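Cytochrome c (Pseudomonas aeruginosa, PDB 6RTE) oxidises dihydro-heme d1 as the dehydrogenase NirN in heme d1 biosynthesis, and carries a heme c that probably serves electron transfer. Local coordinates at residues F282-E294 with P305-F319. Sequence-based numbering, arbitrary orientation.
Sequences FVVALKDVHELWE and PKRLAVADYLDDFSF
Pro305 lies against one face of the Trp293 indole. Its CG sits 3.8 Å from the centroid of the six-membered ring, a CH-pi contact only 7° off the ring normal. Leu286 CD1 lies over the opposite face, toward its rim. Lys306 pairs with Glu294 through two backbone hydrogen bonds. Water 3 bridges Lys306 NZ and Glu294 OE1, while Asp342 O also binds that amine and Arg279 and Ser281 hold Glu294 OE2. Arg307 reaches Glu291 in a salt bridge, NH1 to OE1 3.0 Å, on the syn lone pair of the carboxylate. The carboxylate and guanidinium planes stand 78° apart. Trp293 NE1 donates to the same OE1 at 2.9 Å, in the indole plane and nearly straight, so two donors grip this oxygen. Ala261 O is a second partner of NH1, and Ala263 N binds Glu291 OE2. Leu308 pairs with Leu292 by two more backbone bonds. On that side of the sheet Leu292 CD2 meets Val310 CG1 at 3.6 Å, and Ile339 packs on both side chains. Val310 N donates a backbone hydrogen bond to His290 O. Tyr313 places its ring obliquely over the His290 ring, centroids 4.3 Å apart. Around the turn, water 1 links Leu286 N and Glu291 O to Leu314 O, and water 2 joins Leu314 N to Leu286 O and Val289 O. Asp315 forms a long, weak salt bridge with Lys287. Phe317 holds CG anti to its carbonyl carbon (chi1 -59°), which turns the ring toward strand 282-286, where one face meets Ala285 CB, 3.6 Å from the ring centroid. Val283 CG1 touches the edge of that ring. Val283 CB also meets Phe319 CZ, at 3.8 Å. The chain thus closes one four-stranded antiparallel blade with strand 306-309, then enters the next at 314-319, in the eight-bladed beta-propeller of the cytochrome d1 heme domain.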
# COMPACT_ATOMS: atom_id res chain seq x y z
N PHE A 282 -1.44 -0.29 -17.44
CA PHE A 282 -1.56 -0.88 -16.12
C PHE A 282 -1.26 -2.37 -16.21
O PHE A 282 -1.59 -3.03 -17.21
CB PHE A 282 -2.97 -0.68 -15.55
CG PHE A 282 -3.31 0.75 -15.21
CD1 PHE A 282 -2.63 1.41 -14.19
CD2 PHE A 282 -4.33 1.41 -15.86
CE1 PHE A 282 -2.96 2.71 -13.85
CE2 PHE A 282 -4.67 2.72 -15.53
CZ PHE A 282 -3.98 3.37 -14.52
N VAL A 283 -0.63 -2.90 -15.16
CA VAL A 283 -0.37 -4.33 -15.02
C VAL A 283 -1.09 -4.80 -13.76
O VAL A 283 -0.98 -4.15 -12.71
CB VAL A 283 1.13 -4.64 -14.95
CG1 VAL A 283 1.36 -6.12 -14.69
CG2 VAL A 283 1.86 -4.20 -16.24
N VAL A 284 -1.82 -5.91 -13.86
CA VAL A 284 -2.72 -6.37 -12.81
C VAL A 284 -2.34 -7.78 -12.40
O VAL A 284 -2.25 -8.68 -13.25
CB VAL A 284 -4.19 -6.31 -13.26
CG1 VAL A 284 -5.13 -6.79 -12.15
CG2 VAL A 284 -4.55 -4.89 -13.71
N ALA A 285 -2.14 -7.98 -11.10
CA ALA A 285 -1.91 -9.29 -10.51
C ALA A 285 -3.24 -9.85 -10.00
O ALA A 285 -3.94 -9.18 -9.24
CB ALA A 285 -0.92 -9.21 -9.36
N LEU A 286 -3.57 -11.07 -10.43
CA LEU A 286 -4.82 -11.73 -10.06
C LEU A 286 -4.57 -12.85 -9.05
O LEU A 286 -3.72 -13.72 -9.26
CB LEU A 286 -5.52 -12.29 -11.30
CG LEU A 286 -5.97 -11.21 -12.27
CD1 LEU A 286 -6.53 -11.83 -13.54
CD2 LEU A 286 -7.02 -10.26 -11.63
N LYS A 287 -5.37 -12.84 -7.99
CA LYS A 287 -5.14 -13.73 -6.85
C LYS A 287 -5.47 -15.18 -7.17
O LYS A 287 -4.76 -16.09 -6.73
CB LYS A 287 -5.98 -13.23 -5.67
CG LYS A 287 -5.61 -13.75 -4.33
CD LYS A 287 -4.25 -13.25 -3.90
CE LYS A 287 -3.87 -13.87 -2.58
NZ LYS A 287 -2.40 -13.93 -2.43
N ASP A 288 -6.54 -15.43 -7.93
CA ASP A 288 -7.19 -16.74 -7.91
C ASP A 288 -7.27 -17.42 -9.27
O ASP A 288 -7.88 -18.49 -9.37
CB ASP A 288 -8.60 -16.60 -7.34
CG ASP A 288 -8.60 -15.97 -5.99
OD1 ASP A 288 -7.96 -16.54 -5.09
OD2 ASP A 288 -9.20 -14.89 -5.85
N VAL A 289 -6.64 -16.87 -10.30
CA VAL A 289 -6.63 -17.50 -11.61
C VAL A 289 -5.20 -17.47 -12.15
O VAL A 289 -4.34 -16.72 -11.68
CB VAL A 289 -7.59 -16.80 -12.60
CG1 VAL A 289 -9.04 -17.05 -12.18
CG2 VAL A 289 -7.30 -15.31 -12.67
N HIS A 290 -4.96 -18.31 -13.16
CA HIS A 290 -3.64 -18.41 -13.78
C HIS A 290 -3.48 -17.42 -14.92
O HIS A 290 -3.07 -17.79 -16.02
CB HIS A 290 -3.42 -19.83 -14.28
CG HIS A 290 -3.44 -20.84 -13.19
ND1 HIS A 290 -2.29 -21.39 -12.67
CD2 HIS A 290 -4.47 -21.40 -12.51
CE1 HIS A 290 -2.61 -22.26 -11.72
NE2 HIS A 290 -3.92 -22.28 -11.60
N GLU A 291 -3.78 -16.15 -14.65
CA GLU A 291 -3.64 -15.07 -15.62
C GLU A 291 -3.05 -13.85 -14.94
O GLU A 291 -3.27 -13.61 -13.75
CB GLU A 291 -4.98 -14.66 -16.24
CG GLU A 291 -5.41 -15.47 -17.43
CD GLU A 291 -6.76 -15.04 -17.96
OE1 GLU A 291 -7.21 -13.89 -17.70
OE2 GLU A 291 -7.37 -15.88 -18.66
N LEU A 292 -2.30 -13.08 -15.70
CA LEU A 292 -2.01 -11.70 -15.34
C LEU A 292 -2.40 -10.84 -16.53
O LEU A 292 -2.43 -11.30 -17.67
CB LEU A 292 -0.55 -11.49 -14.94
CG LEU A 292 0.56 -11.56 -15.98
CD1 LEU A 292 0.80 -10.20 -16.59
CD2 LEU A 292 1.83 -12.10 -15.35
N TRP A 293 -2.73 -9.59 -16.23
CA TRP A 293 -3.32 -8.68 -17.21
C TRP A 293 -2.41 -7.48 -17.43
O TRP A 293 -1.79 -6.98 -16.48
CB TRP A 293 -4.69 -8.20 -16.75
CG TRP A 293 -5.82 -9.20 -16.78
CD1 TRP A 293 -5.76 -10.52 -17.14
CD2 TRP A 293 -7.18 -8.93 -16.45
NE1 TRP A 293 -7.00 -11.09 -17.04
CE2 TRP A 293 -7.90 -10.13 -16.62
CE3 TRP A 293 -7.87 -7.79 -16.02
CZ2 TRP A 293 -9.27 -10.23 -16.39
CZ3 TRP A 293 -9.24 -7.88 -15.79
CH2 TRP A 293 -9.92 -9.09 -15.97
N GLU A 294 -2.33 -7.03 -18.68
CA GLU A 294 -1.86 -5.70 -19.00
C GLU A 294 -3.01 -4.95 -19.65
O GLU A 294 -3.69 -5.50 -20.53
CB GLU A 294 -0.64 -5.74 -19.94
CG GLU A 294 -0.02 -4.37 -20.20
CD GLU A 294 1.25 -4.44 -21.03
OE1 GLU A 294 1.51 -5.50 -21.65
OE2 GLU A 294 1.99 -3.44 -21.06
N PRO A 305 -8.41 -5.95 -21.15
CA PRO A 305 -7.12 -6.53 -20.77
C PRO A 305 -6.50 -7.38 -21.86
O PRO A 305 -7.19 -8.11 -22.59
CB PRO A 305 -7.46 -7.38 -19.54
CG PRO A 305 -8.84 -7.81 -19.77
CD PRO A 305 -9.53 -6.64 -20.47
N LYS A 306 -5.18 -7.29 -21.97
CA LYS A 306 -4.38 -8.29 -22.66
C LYS A 306 -4.04 -9.37 -21.64
O LYS A 306 -3.42 -9.08 -20.61
CB LYS A 306 -3.12 -7.66 -23.25
CG LYS A 306 -2.26 -8.61 -24.02
CD LYS A 306 -0.95 -7.97 -24.45
CE LYS A 306 -0.02 -8.99 -25.08
NZ LYS A 306 1.33 -8.43 -25.37
N ARG A 307 -4.49 -10.60 -21.90
CA ARG A 307 -4.36 -11.70 -20.94
C ARG A 307 -3.09 -12.50 -21.20
O ARG A 307 -2.84 -12.94 -22.33
CB ARG A 307 -5.57 -12.63 -21.02
CG ARG A 307 -6.89 -11.99 -20.66
CD ARG A 307 -8.08 -12.87 -21.04
NE ARG A 307 -9.33 -12.12 -20.91
CZ ARG A 307 -10.10 -12.09 -19.83
NH1 ARG A 307 -9.79 -12.81 -18.75
NH2 ARG A 307 -11.21 -11.35 -19.82
N LEU A 308 -2.30 -12.71 -20.15
CA LEU A 308 -1.08 -13.51 -20.22
C LEU A 308 -1.21 -14.70 -19.29
O LEU A 308 -1.33 -14.53 -18.07
CB LEU A 308 0.14 -12.68 -19.85
CG LEU A 308 0.59 -11.58 -20.84
CD1 LEU A 308 -0.39 -10.42 -20.92
CD2 LEU A 308 1.96 -11.08 -20.42
N ALA A 309 -1.17 -15.91 -19.85
CA ALA A 309 -1.23 -17.11 -19.04
C ALA A 309 0.02 -17.24 -18.19
O ALA A 309 1.13 -16.93 -18.64
CB ALA A 309 -1.40 -18.34 -19.93
N VAL A 310 -0.15 -17.66 -16.94
CA VAL A 310 0.97 -17.99 -16.07
C VAL A 310 0.80 -19.43 -15.59
O VAL A 310 -0.32 -19.93 -15.44
CB VAL A 310 1.10 -17.03 -14.87
CG1 VAL A 310 1.45 -15.64 -15.35
CG2 VAL A 310 -0.19 -17.01 -14.05
N ALA A 311 1.93 -20.10 -15.36
CA ALA A 311 1.90 -21.50 -14.96
C ALA A 311 1.39 -21.66 -13.53
O ALA A 311 0.67 -22.61 -13.23
CB ALA A 311 3.28 -22.12 -15.11
N ASP A 312 1.75 -20.74 -12.65
CA ASP A 312 1.28 -20.76 -11.27
C ASP A 312 0.74 -19.39 -10.90
O ASP A 312 1.05 -18.39 -11.55
CB ASP A 312 2.41 -21.16 -10.31
CG ASP A 312 1.89 -21.63 -8.97
OD1 ASP A 312 1.11 -22.61 -8.95
OD2 ASP A 312 2.25 -21.03 -7.94
N TYR A 313 -0.09 -19.36 -9.85
CA TYR A 313 -0.57 -18.08 -9.33
C TYR A 313 0.62 -17.17 -9.06
O TYR A 313 1.62 -17.59 -8.47
CB TYR A 313 -1.38 -18.28 -8.06
CG TYR A 313 -2.58 -19.18 -8.24
CD1 TYR A 313 -3.69 -18.76 -8.95
CD2 TYR A 313 -2.59 -20.46 -7.70
CE1 TYR A 313 -4.78 -19.58 -9.12
CE2 TYR A 313 -3.68 -21.29 -7.86
CZ TYR A 313 -4.77 -20.85 -8.57
OH TYR A 313 -5.86 -21.67 -8.74
N LEU A 314 0.49 -15.93 -9.48
CA LEU A 314 1.61 -14.99 -9.47
C LEU A 314 1.09 -13.65 -8.99
O LEU A 314 0.17 -13.09 -9.59
CB LEU A 314 2.23 -14.89 -10.87
CG LEU A 314 3.66 -14.39 -11.00
CD1 LEU A 314 4.32 -14.86 -12.28
CD2 LEU A 314 3.64 -12.90 -10.99
N ASP A 315 1.65 -13.15 -7.89
CA ASP A 315 1.36 -11.79 -7.44
C ASP A 315 2.64 -11.20 -6.85
O ASP A 315 3.74 -11.75 -7.00
CB ASP A 315 0.19 -11.78 -6.45
CG ASP A 315 0.51 -12.46 -5.15
OD1 ASP A 315 1.31 -13.42 -5.16
OD2 ASP A 315 -0.03 -12.02 -4.11
N ASP A 316 2.50 -10.06 -6.19
CA ASP A 316 3.63 -9.30 -5.65
C ASP A 316 4.69 -9.08 -6.74
O ASP A 316 5.84 -9.53 -6.64
CB ASP A 316 4.23 -10.01 -4.43
CG ASP A 316 4.91 -9.05 -3.47
OD1 ASP A 316 4.62 -7.83 -3.53
OD2 ASP A 316 5.75 -9.50 -2.66
N PHE A 317 4.28 -8.37 -7.78
CA PHE A 317 5.16 -8.09 -8.91
C PHE A 317 6.25 -7.10 -8.52
O PHE A 317 6.02 -6.15 -7.77
CB PHE A 317 4.38 -7.48 -10.08
CG PHE A 317 3.26 -8.32 -10.62
CD1 PHE A 317 3.09 -9.64 -10.27
CD2 PHE A 317 2.36 -7.77 -11.53
CE1 PHE A 317 2.03 -10.38 -10.80
CE2 PHE A 317 1.33 -8.50 -12.06
CZ PHE A 317 1.17 -9.81 -11.71
N SER A 318 7.45 -7.32 -9.05
CA SER A 318 8.46 -6.27 -9.21
C SER A 318 8.79 -6.15 -10.70
O SER A 318 8.73 -7.13 -11.44
CB SER A 318 9.73 -6.57 -8.42
OG SER A 318 10.77 -5.69 -8.81
N PHE A 319 9.16 -4.95 -11.13
CA PHE A 319 9.49 -4.68 -12.52
C PHE A 319 10.98 -4.38 -12.67
O PHE A 319 11.56 -3.68 -11.85
CB PHE A 319 8.67 -3.52 -13.08
CG PHE A 319 7.20 -3.80 -13.14
CD1 PHE A 319 6.65 -4.42 -14.25
CD2 PHE A 319 6.37 -3.48 -12.09
CE1 PHE A 319 5.30 -4.70 -14.32
CE2 PHE A 319 5.01 -3.76 -12.14
CZ PHE A 319 4.48 -4.37 -13.26
O HOH W 1 -1.60 -12.46 -11.82
O HOH W 2 -2.06 -15.26 -10.79
O HOH W 3 1.75 -7.91 -22.59